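Local coordinates for protein DNA polymerase III subunit delta (Bacillus subtilis, PDB 3ZH9) that probably acts as the wrench of the clamp loader complex, opening the beta sliding clamp so that it can be loaded onto primed DNA, at residues F154-I166 / F186-R199. Residues are numbered along the deposited sequence; the frame is centred on the assembly and turned at random.
Sequences FTVNLAKTEQKTI and FQEIQKLCTFIGDR
Lys-164, bent at chi2 and extended beyond it, runs across Cys-193 to the turn that follows helix 186-195. Its CG lies 3.6 Å from Cys-193 SG, and its NZ is gripped by two backbone carbonyls, Gly-197 O at 3.0 Å and Arg-199 O at 2.7 Å. With an alanine here, both carbonyls would probably lose their shared ammonium donor, and the sulfur the methylene chain on one side of it. Further back along helix 154-160, Leu-158 CG is anti to the backbone N (chi1 -177°), which sets CD2 3.6 Å from Phe-186 CA and against Ile-189. The helices cross at -43°, consistent with the small helical lid that completes the AAA+-type module of clamp loader subunits. Between them Ile-189 CD1 packs on Thr-155 CG2, and Ile-166 CD1 meets Ile-189 CD1 tip to tip at 4.1 Å; Leu-174 of helix 168-177 also touches Ile-189. A Schellman motif with Gln-163 as its C-prime residue ends helix 154-160 and turns the chain toward the short, weakly bonded strand 165-166, which runs parallel to 201-202. At this bend Glu-162 CB rests on Cys-193 SG, while its carboxylate stands 76° from the Gln-190 amide plane. Gln-190 NE2 gives Glu-162 OE2 a weak bond of 3.4 Å; a water donates to Glu-162 OE2 and Thr-161 OG1 and weakly accepts from Gln-190 NE2.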
ATOM      1  N   PHE A 154     -13.462   2.245  -2.567  1.00 34.40           N
ATOM      2  CA  PHE A 154     -12.470   1.850  -3.551  1.00 35.03           C
ATOM      3  C   PHE A 154     -12.751   0.453  -4.115  1.00 34.65           C
ATOM      4  O   PHE A 154     -12.669   0.236  -5.319  1.00 36.49           O
ATOM      5  CB  PHE A 154     -11.079   1.893  -2.940  1.00 30.46           C
ATOM      6  CG  PHE A 154     -10.047   1.180  -3.754  1.00 37.81           C
ATOM      7  CD1 PHE A 154      -9.344   1.846  -4.734  1.00 36.53           C
ATOM      8  CD2 PHE A 154      -9.771  -0.165  -3.524  1.00 39.31           C
ATOM      9  CE1 PHE A 154      -8.386   1.187  -5.488  1.00 42.41           C
ATOM     10  CE2 PHE A 154      -8.817  -0.827  -4.268  1.00 35.63           C
ATOM     11  CZ  PHE A 154      -8.121  -0.145  -5.255  1.00 39.73           C
ATOM     12  N   THR A 155     -13.067  -0.488  -3.227  1.00 32.28           N
ATOM     13  CA  THR A 155     -13.384  -1.870  -3.611  1.00 28.23           C
ATOM     14  C   THR A 155     -14.631  -1.942  -4.498  1.00 33.43           C
ATOM     15  O   THR A 155     -14.654  -2.636  -5.510  1.00 31.20           O
ATOM     16  CB  THR A 155     -13.610  -2.738  -2.360  1.00 26.98           C
ATOM     17  OG1 THR A 155     -12.478  -2.620  -1.490  1.00 31.26           O
ATOM     18  CG2 THR A 155     -13.802  -4.217  -2.723  1.00 27.32           C
ATOM     19  N   VAL A 156     -15.667  -1.206  -4.114  1.00 33.06           N
ATOM     20  CA  VAL A 156     -16.886  -1.165  -4.898  1.00 34.63           C
ATOM     21  C   VAL A 156     -16.634  -0.617  -6.300  1.00 38.75           C
ATOM     22  O   VAL A 156     -17.116  -1.171  -7.298  1.00 40.80           O
ATOM     23  CB  VAL A 156     -17.976  -0.349  -4.174  1.00 34.80           C
ATOM     24  CG1 VAL A 156     -19.137   0.003  -5.131  1.00 40.39           C
ATOM     25  CG2 VAL A 156     -18.486  -1.127  -2.959  1.00 28.37           C
ATOM     26  N   ASN A 157     -15.864   0.463  -6.378  1.00 35.62           N
ATOM     27  CA  ASN A 157     -15.573   1.075  -7.662  1.00 41.97           C
ATOM     28  C   ASN A 157     -14.642   0.203  -8.474  1.00 40.43           C
ATOM     29  O   ASN A 157     -14.695   0.209  -9.689  1.00 35.07           O
ATOM     30  CB  ASN A 157     -14.960   2.460  -7.482  1.00 49.70           C
ATOM     31  CG  ASN A 157     -15.976   3.484  -7.042  1.00 58.09           C
ATOM     32  OD1 ASN A 157     -17.121   3.470  -7.499  1.00 57.37           O
ATOM     33  ND2 ASN A 157     -15.567   4.380  -6.142  1.00 58.20           N
ATOM     34  N   LEU A 158     -13.779  -0.541  -7.795  1.00 39.97           N
ATOM     35  CA  LEU A 158     -12.838  -1.397  -8.492  1.00 40.46           C
ATOM     36  C   LEU A 158     -13.584  -2.467  -9.305  1.00 37.78           C
ATOM     37  O   LEU A 158     -13.256  -2.704 -10.464  1.00 35.23           O
ATOM     38  CB  LEU A 158     -11.858  -2.040  -7.511  1.00 37.77           C
ATOM     39  CG  LEU A 158     -10.800  -2.901  -8.188  1.00 37.80           C
ATOM     40  CD1 LEU A 158     -10.085  -2.083  -9.231  1.00 39.37           C
ATOM     41  CD2 LEU A 158      -9.809  -3.485  -7.172  1.00 34.33           C
ATOM     42  N   ALA A 159     -14.580  -3.103  -8.692  1.00 36.27           N
ATOM     43  CA  ALA A 159     -15.411  -4.086  -9.389  1.00 33.32           C
ATOM     44  C   ALA A 159     -15.989  -3.529 -10.695  1.00 37.24           C
ATOM     45  O   ALA A 159     -16.018  -4.213 -11.720  1.00 42.93           O
ATOM     46  CB  ALA A 159     -16.544  -4.607  -8.458  1.00 28.31           C
ATOM     47  N   LYS A 160     -16.444  -2.281 -10.666  1.00 44.56           N
ATOM     48  CA  LYS A 160     -16.989  -1.652 -11.866  1.00 43.81           C
ATOM     49  C   LYS A 160     -15.993  -1.583 -13.027  1.00 42.27           C
ATOM     50  O   LYS A 160     -16.389  -1.643 -14.190  1.00 40.42           O
ATOM     51  CB  LYS A 160     -17.521  -0.255 -11.553  1.00 52.65           C
ATOM     52  CG  LYS A 160     -18.772  -0.220 -10.682  1.00 55.15           C
ATOM     53  CD  LYS A 160     -19.166   1.231 -10.431  1.00 67.60           C
ATOM     54  CE  LYS A 160     -20.330   1.354  -9.475  1.00 76.04           C
ATOM     55  NZ  LYS A 160     -20.553   2.778  -9.120  1.00 81.40           N
ATOM     56  N   THR A 161     -14.703  -1.450 -12.729  1.00 39.57           N
ATOM     57  CA  THR A 161     -13.716  -1.384 -13.799  1.00 36.95           C
ATOM     58  C   THR A 161     -13.592  -2.709 -14.553  1.00 48.71           C
ATOM     59  O   THR A 161     -13.003  -2.760 -15.633  1.00 42.86           O
ATOM     60  CB  THR A 161     -12.329  -0.964 -13.294  1.00 43.31           C
ATOM     61  OG1 THR A 161     -11.683  -2.081 -12.667  1.00 39.89           O
ATOM     62  CG2 THR A 161     -12.443   0.201 -12.314  1.00 44.90           C
ATOM     63  N   GLU A 162     -14.134  -3.781 -13.972  1.00 49.08           N
ATOM     64  CA  GLU A 162     -14.133  -5.091 -14.617  1.00 44.85           C
ATOM     65  C   GLU A 162     -15.534  -5.465 -15.106  1.00 49.65           C
ATOM     66  O   GLU A 162     -15.792  -6.627 -15.430  1.00 51.47           O
ATOM     67  CB  GLU A 162     -13.582  -6.158 -13.660  1.00 53.63           C
ATOM     68  CG  GLU A 162     -12.095  -5.982 -13.363  1.00 59.27           C
ATOM     69  CD  GLU A 162     -11.249  -5.962 -14.639  1.00 69.69           C
ATOM     70  OE1 GLU A 162     -11.614  -6.656 -15.614  1.00 62.62           O
ATOM     71  OE2 GLU A 162     -10.221  -5.248 -14.667  1.00 74.00           O
ATOM     72  N   GLN A 163     -16.426  -4.470 -15.150  1.00 44.86           N
ATOM     73  CA  GLN A 163     -17.820  -4.643 -15.568  1.00 47.52           C
ATOM     74  C   GLN A 163     -18.636  -5.517 -14.623  1.00 41.01           C
ATOM     75  O   GLN A 163     -19.669  -6.084 -15.014  1.00 43.60           O
ATOM     76  CB  GLN A 163     -17.933  -5.170 -17.010  1.00 53.92           C
ATOM     77  CG  GLN A 163     -17.440  -4.182 -18.075  1.00 73.35           C
ATOM     78  CD  GLN A 163     -15.934  -4.242 -18.256  1.00 87.87           C
ATOM     79  OE1 GLN A 163     -15.379  -5.308 -18.532  1.00 93.59           O
ATOM     80  NE2 GLN A 163     -15.261  -3.105 -18.081  1.00 89.45           N
ATOM     81  N   LYS A 164     -18.190  -5.610 -13.376  1.00 41.05           N
ATOM     82  CA  LYS A 164     -18.939  -6.346 -12.367  1.00 39.46           C
ATOM     83  C   LYS A 164     -19.409  -5.385 -11.292  1.00 48.44           C
ATOM     84  O   LYS A 164     -19.088  -4.198 -11.333  1.00 44.22           O
ATOM     85  CB  LYS A 164     -18.066  -7.437 -11.738  1.00 32.43           C
ATOM     86  CG  LYS A 164     -17.519  -8.434 -12.742  1.00 32.54           C
ATOM     87  CD  LYS A 164     -18.669  -9.111 -13.491  1.00 35.76           C
ATOM     88  CE  LYS A 164     -18.148 -10.089 -14.528  1.00 34.61           C
ATOM     89  NZ  LYS A 164     -19.264 -10.848 -15.175  1.00 42.27           N
ATOM     90  N   THR A 165     -20.155  -5.901 -10.320  1.00 46.42           N
ATOM     91  CA  THR A 165     -20.557  -5.103  -9.172  1.00 45.88           C
ATOM     92  C   THR A 165     -20.344  -5.882  -7.881  1.00 42.23           C
ATOM     93  O   THR A 165     -20.242  -7.111  -7.890  1.00 37.71           O
ATOM     94  CB  THR A 165     -22.025  -4.702  -9.258  1.00 54.22           C
ATOM     95  OG1 THR A 165     -22.829  -5.885  -9.306  1.00 57.20           O
ATOM     96  CG2 THR A 165     -22.276  -3.869 -10.513  1.00 59.44           C
ATOM     97  N   ILE A 166     -20.243  -5.158  -6.774  1.00 40.98           N
ATOM     98  CA  ILE A 166     -20.142  -5.782  -5.465  1.00 42.88           C
ATOM     99  C   ILE A 166     -20.867  -4.902  -4.462  1.00 39.11           C
ATOM    100  O   ILE A 166     -20.658  -3.693  -4.437  1.00 40.31           O
ATOM    101  CB  ILE A 166     -18.656  -6.059  -5.061  1.00 36.74           C
ATOM    102  CG1 ILE A 166     -18.579  -6.880  -3.771  1.00 35.38           C
ATOM    103  CG2 ILE A 166     -17.830  -4.762  -4.979  1.00 36.41           C
ATOM    104  CD1 ILE A 166     -17.164  -7.413  -3.447  1.00 33.19           C
ATOM    105  N   PHE A 186      -7.170  -5.677  -4.814  1.00 26.21           N
ATOM    106  CA  PHE A 186      -7.123  -5.658  -6.264  1.00 30.22           C
ATOM    107  C   PHE A 186      -7.019  -7.089  -6.776  1.00 31.70           C
ATOM    108  O   PHE A 186      -7.767  -7.527  -7.642  1.00 36.24           O
ATOM    109  CB  PHE A 186      -5.927  -4.819  -6.760  1.00 33.50           C
ATOM    110  CG  PHE A 186      -5.819  -4.766  -8.253  1.00 34.57           C
ATOM    111  CD1 PHE A 186      -5.230  -5.806  -8.957  1.00 38.50           C
ATOM    112  CD2 PHE A 186      -6.322  -3.681  -8.960  1.00 40.53           C
ATOM    113  CE1 PHE A 186      -5.131  -5.758 -10.360  1.00 43.73           C
ATOM    114  CE2 PHE A 186      -6.240  -3.625 -10.352  1.00 35.35           C
ATOM    115  CZ  PHE A 186      -5.643  -4.664 -11.058  1.00 38.03           C
ATOM    116  N   GLN A 187      -6.078  -7.821  -6.216  1.00 31.79           N
ATOM    117  CA  GLN A 187      -5.913  -9.214  -6.555  1.00 29.74           C
ATOM    118  C   GLN A 187      -7.196 -10.049  -6.359  1.00 32.53           C
ATOM    119  O   GLN A 187      -7.597 -10.801  -7.249  1.00 31.77           O
ATOM    120  CB  GLN A 187      -4.749  -9.789  -5.756  1.00 32.84           C
ATOM    121  CG  GLN A 187      -4.592 -11.293  -5.889  1.00 56.92           C
ATOM    122  CD  GLN A 187      -3.397 -11.824  -5.115  1.00 73.59           C
ATOM    123  OE1 GLN A 187      -2.538 -11.056  -4.668  1.00 76.95           O
ATOM    124  NE2 GLN A 187      -3.338 -13.140  -4.953  1.00 79.39           N
ATOM    125  N   GLU A 188      -7.839  -9.922  -5.204  1.00 26.90           N
ATOM    126  CA  GLU A 188      -9.009 -10.743  -4.907  1.00 27.55           C
ATOM    127  C   GLU A 188     -10.214 -10.327  -5.755  1.00 30.30           C
ATOM    128  O   GLU A 188     -11.005 -11.174  -6.169  1.00 32.46           O
ATOM    129  CB  GLU A 188      -9.362 -10.695  -3.410  1.00 21.79           C
ATOM    130  CG  GLU A 188      -8.268 -11.206  -2.486  1.00 30.50           C
ATOM    131  CD  GLU A 188      -7.834 -12.658  -2.778  1.00 38.31           C
ATOM    132  OE1 GLU A 188      -8.610 -13.431  -3.374  1.00 40.77           O
ATOM    133  OE2 GLU A 188      -6.704 -13.027  -2.403  1.00 46.70           O
ATOM    134  N   ILE A 189     -10.368  -9.027  -5.996  1.00 30.94           N
ATOM    135  CA  ILE A 189     -11.426  -8.564  -6.898  1.00 29.38           C
ATOM    136  C   ILE A 189     -11.252  -9.154  -8.316  1.00 30.04           C
ATOM    137  O   ILE A 189     -12.211  -9.625  -8.914  1.00 32.49           O
ATOM    138  CB  ILE A 189     -11.526  -7.018  -6.940  1.00 35.33           C
ATOM    139  CG1 ILE A 189     -12.186  -6.482  -5.658  1.00 32.42           C
ATOM    140  CG2 ILE A 189     -12.286  -6.564  -8.185  1.00 35.46           C
ATOM    141  CD1 ILE A 189     -13.656  -6.886  -5.468  1.00 27.83           C
ATOM    142  N   GLN A 190     -10.031  -9.171  -8.838  1.00 30.10           N
ATOM    143  CA  GLN A 190      -9.793  -9.785 -10.158  1.00 28.83           C
ATOM    144  C   GLN A 190     -10.132 -11.276 -10.167  1.00 35.25           C
ATOM    145  O   GLN A 190     -10.676 -11.812 -11.148  1.00 35.38           O
ATOM    146  CB  GLN A 190      -8.338  -9.604 -10.604  1.00 27.19           C
ATOM    147  CG  GLN A 190      -7.897  -8.135 -10.808  1.00 40.08           C
ATOM    148  CD  GLN A 190      -8.714  -7.378 -11.857  1.00 51.08           C
ATOM    149  OE1 GLN A 190      -9.434  -7.967 -12.671  1.00 55.47           O
ATOM    150  NE2 GLN A 190      -8.594  -6.058 -11.843  1.00 62.30           N
ATOM    151  N   LYS A 191      -9.775 -11.956  -9.088  1.00 31.28           N
ATOM    152  CA  LYS A 191     -10.092 -13.374  -8.966  1.00 32.41           C
ATOM    153  C   LYS A 191     -11.590 -13.560  -8.887  1.00 33.94           C
ATOM    154  O   LYS A 191     -12.136 -14.482  -9.495  1.00 33.11           O
ATOM    155  CB  LYS A 191      -9.436 -13.972  -7.725  1.00 30.23           C
ATOM    156  CG  LYS A 191      -7.961 -14.313  -7.906  1.00 34.09           C
ATOM    157  CD  LYS A 191      -7.276 -14.519  -6.545  1.00 38.16           C
ATOM    158  CE  LYS A 191      -7.914 -15.675  -5.797  1.00 41.86           C
ATOM    159  NZ  LYS A 191      -7.438 -15.757  -4.381  1.00 51.14           N
ATOM    160  N   LEU A 192     -12.258 -12.679  -8.146  1.00 24.96           N
ATOM    161  CA  LEU A 192     -13.707 -12.798  -7.966  1.00 26.03           C
ATOM    162  C   LEU A 192     -14.443 -12.520  -9.267  1.00 28.91           C
ATOM    163  O   LEU A 192     -15.403 -13.206  -9.578  1.00 28.77           O
ATOM    164  CB  LEU A 192     -14.221 -11.899  -6.834  1.00 25.86           C
ATOM    165  CG  LEU A 192     -13.888 -12.366  -5.396  1.00 26.73           C
ATOM    166  CD1 LEU A 192     -13.881 -11.214  -4.365  1.00 27.22           C
ATOM    167  CD2 LEU A 192     -14.869 -13.480  -4.965  1.00 28.25           C
ATOM    168  N   CYS A 193     -13.998 -11.515 -10.020  1.00 27.99           N
ATOM    169  CA  CYS A 193     -14.651 -11.178 -11.280  1.00 29.92           C
ATOM    170  C   CYS A 193     -14.594 -12.345 -12.250  1.00 31.12           C
ATOM    171  O   CYS A 193     -15.569 -12.620 -12.921  1.00 36.88           O
ATOM    172  CB  CYS A 193     -14.043  -9.918 -11.910  1.00 36.69           C
ATOM    173  SG  CYS A 193     -14.398  -8.414 -10.975  1.00 41.30           S
ATOM    174  N   THR A 194     -13.454 -13.037 -12.297  1.00 36.56           N
ATOM    175  CA  THR A 194     -13.293 -14.239 -13.117  1.00 33.25           C
ATOM    176  C   THR A 194     -14.176 -15.361 -12.597  1.00 34.23           C
ATOM    177  O   THR A 194     -14.917 -15.989 -13.355  1.00 35.19           O
ATOM    178  CB  THR A 194     -11.829 -14.721 -13.131  1.00 37.28           C
ATOM    179  OG1 THR A 194     -11.001 -13.704 -13.701  1.00 44.52           O
ATOM    180  CG2 THR A 194     -11.677 -16.018 -13.954  1.00 32.72           C
ATOM    181  N   PHE A 195     -14.116 -15.583 -11.290  1.00 31.09           N
ATOM    182  CA  PHE A 195     -14.853 -16.664 -10.622  1.00 24.81           C
ATOM    183  C   PHE A 195     -16.347 -16.679 -10.929  1.00 34.08           C
ATOM    184  O   PHE A 195     -16.909 -17.734 -11.189  1.00 35.44           O
ATOM    185  CB  PHE A 195     -14.654 -16.592  -9.103  1.00 24.19           C
ATOM    186  CG  PHE A 195     -15.331 -17.716  -8.351  1.00 30.89           C
ATOM    187  CD1 PHE A 195     -14.857 -19.010  -8.447  1.00 25.83           C
ATOM    188  CD2 PHE A 195     -16.437 -17.480  -7.555  1.00 33.81           C
ATOM    189  CE1 PHE A 195     -15.470 -20.039  -7.766  1.00 29.20           C
ATOM    190  CE2 PHE A 195     -17.056 -18.519  -6.872  1.00 30.66           C
ATOM    191  CZ  PHE A 195     -16.573 -19.787  -6.981  1.00 33.21           C
ATOM    192  N   ILE A 196     -16.997 -15.515 -10.890  1.00 30.92           N
ATOM    193  CA  ILE A 196     -18.451 -15.491 -10.996  1.00 33.93           C
ATOM    194  C   ILE A 196     -18.932 -15.653 -12.446  1.00 35.80           C
ATOM    195  O   ILE A 196     -20.128 -15.699 -12.705  1.00 35.20           O
ATOM    196  CB  ILE A 196     -19.081 -14.240 -10.332  1.00 28.49           C
ATOM    197  CG1 ILE A 196     -18.691 -12.954 -11.065  1.00 32.06           C
ATOM    198  CG2 ILE A 196     -18.659 -14.146  -8.846  1.00 25.90           C
ATOM    199  CD1 ILE A 196     -19.362 -11.729 -10.468  1.00 27.91           C
ATOM    200  N   GLY A 197     -17.990 -15.737 -13.379  1.00 37.45           N
ATOM    201  CA  GLY A 197     -18.310 -16.045 -14.766  1.00 40.36           C
ATOM    202  C   GLY A 197     -19.246 -15.036 -15.408  1.00 51.78           C
ATOM    203  O   GLY A 197     -18.934 -13.846 -15.482  1.00 44.74           O
ATOM    204  N   ASP A 198     -20.401 -15.520 -15.863  1.00 57.45           N
ATOM    205  CA  ASP A 198     -21.380 -14.701 -16.568  1.00 56.91           C
ATOM    206  C   ASP A 198     -22.119 -13.777 -15.625  1.00 51.01           C
ATOM    207  O   ASP A 198     -22.689 -12.773 -16.047  1.00 47.96           O
ATOM    208  CB  ASP A 198     -22.407 -15.589 -17.272  1.00 66.50           C
ATOM    209  CG  ASP A 198     -21.900 -16.138 -18.591  1.00 80.61           C
ATOM    210  OD1 ASP A 198     -21.150 -15.411 -19.281  1.00 83.00           O
ATOM    211  OD2 ASP A 198     -22.256 -17.292 -18.937  1.00 81.57           O
ATOM    212  N   ARG A 199     -22.115 -14.109 -14.346  1.00 42.48           N
ATOM    213  CA  ARG A 199     -22.837 -13.335 -13.355  1.00 45.96           C
ATOM    214  C   ARG A 199     -22.264 -11.932 -13.201  1.00 46.75           C
ATOM    215  O   ARG A 199     -21.089 -11.709 -13.433  1.00 43.00           O
ATOM    216  CB  ARG A 199     -22.856 -14.076 -12.025  1.00 42.53           C
ATOM    217  CG  ARG A 199     -23.546 -15.426 -12.072  1.00 48.32           C
ATOM    218  CD  ARG A 199     -23.064 -16.306 -10.942  1.00 57.36           C
ATOM    219  NE  ARG A 199     -23.003 -15.534  -9.718  1.00 65.15           N
ATOM    220  CZ  ARG A 199     -22.141 -15.728  -8.735  1.00 48.97           C
ATOM    221  NH1 ARG A 199     -21.249 -16.696  -8.799  1.00 39.64           N
ATOM    222  NH2 ARG A 199     -22.188 -14.939  -7.687  1.00 38.95           N
TER
HETATM  223  O   HOH W   1      -9.097  -3.165 -13.401  1.00 51.17           O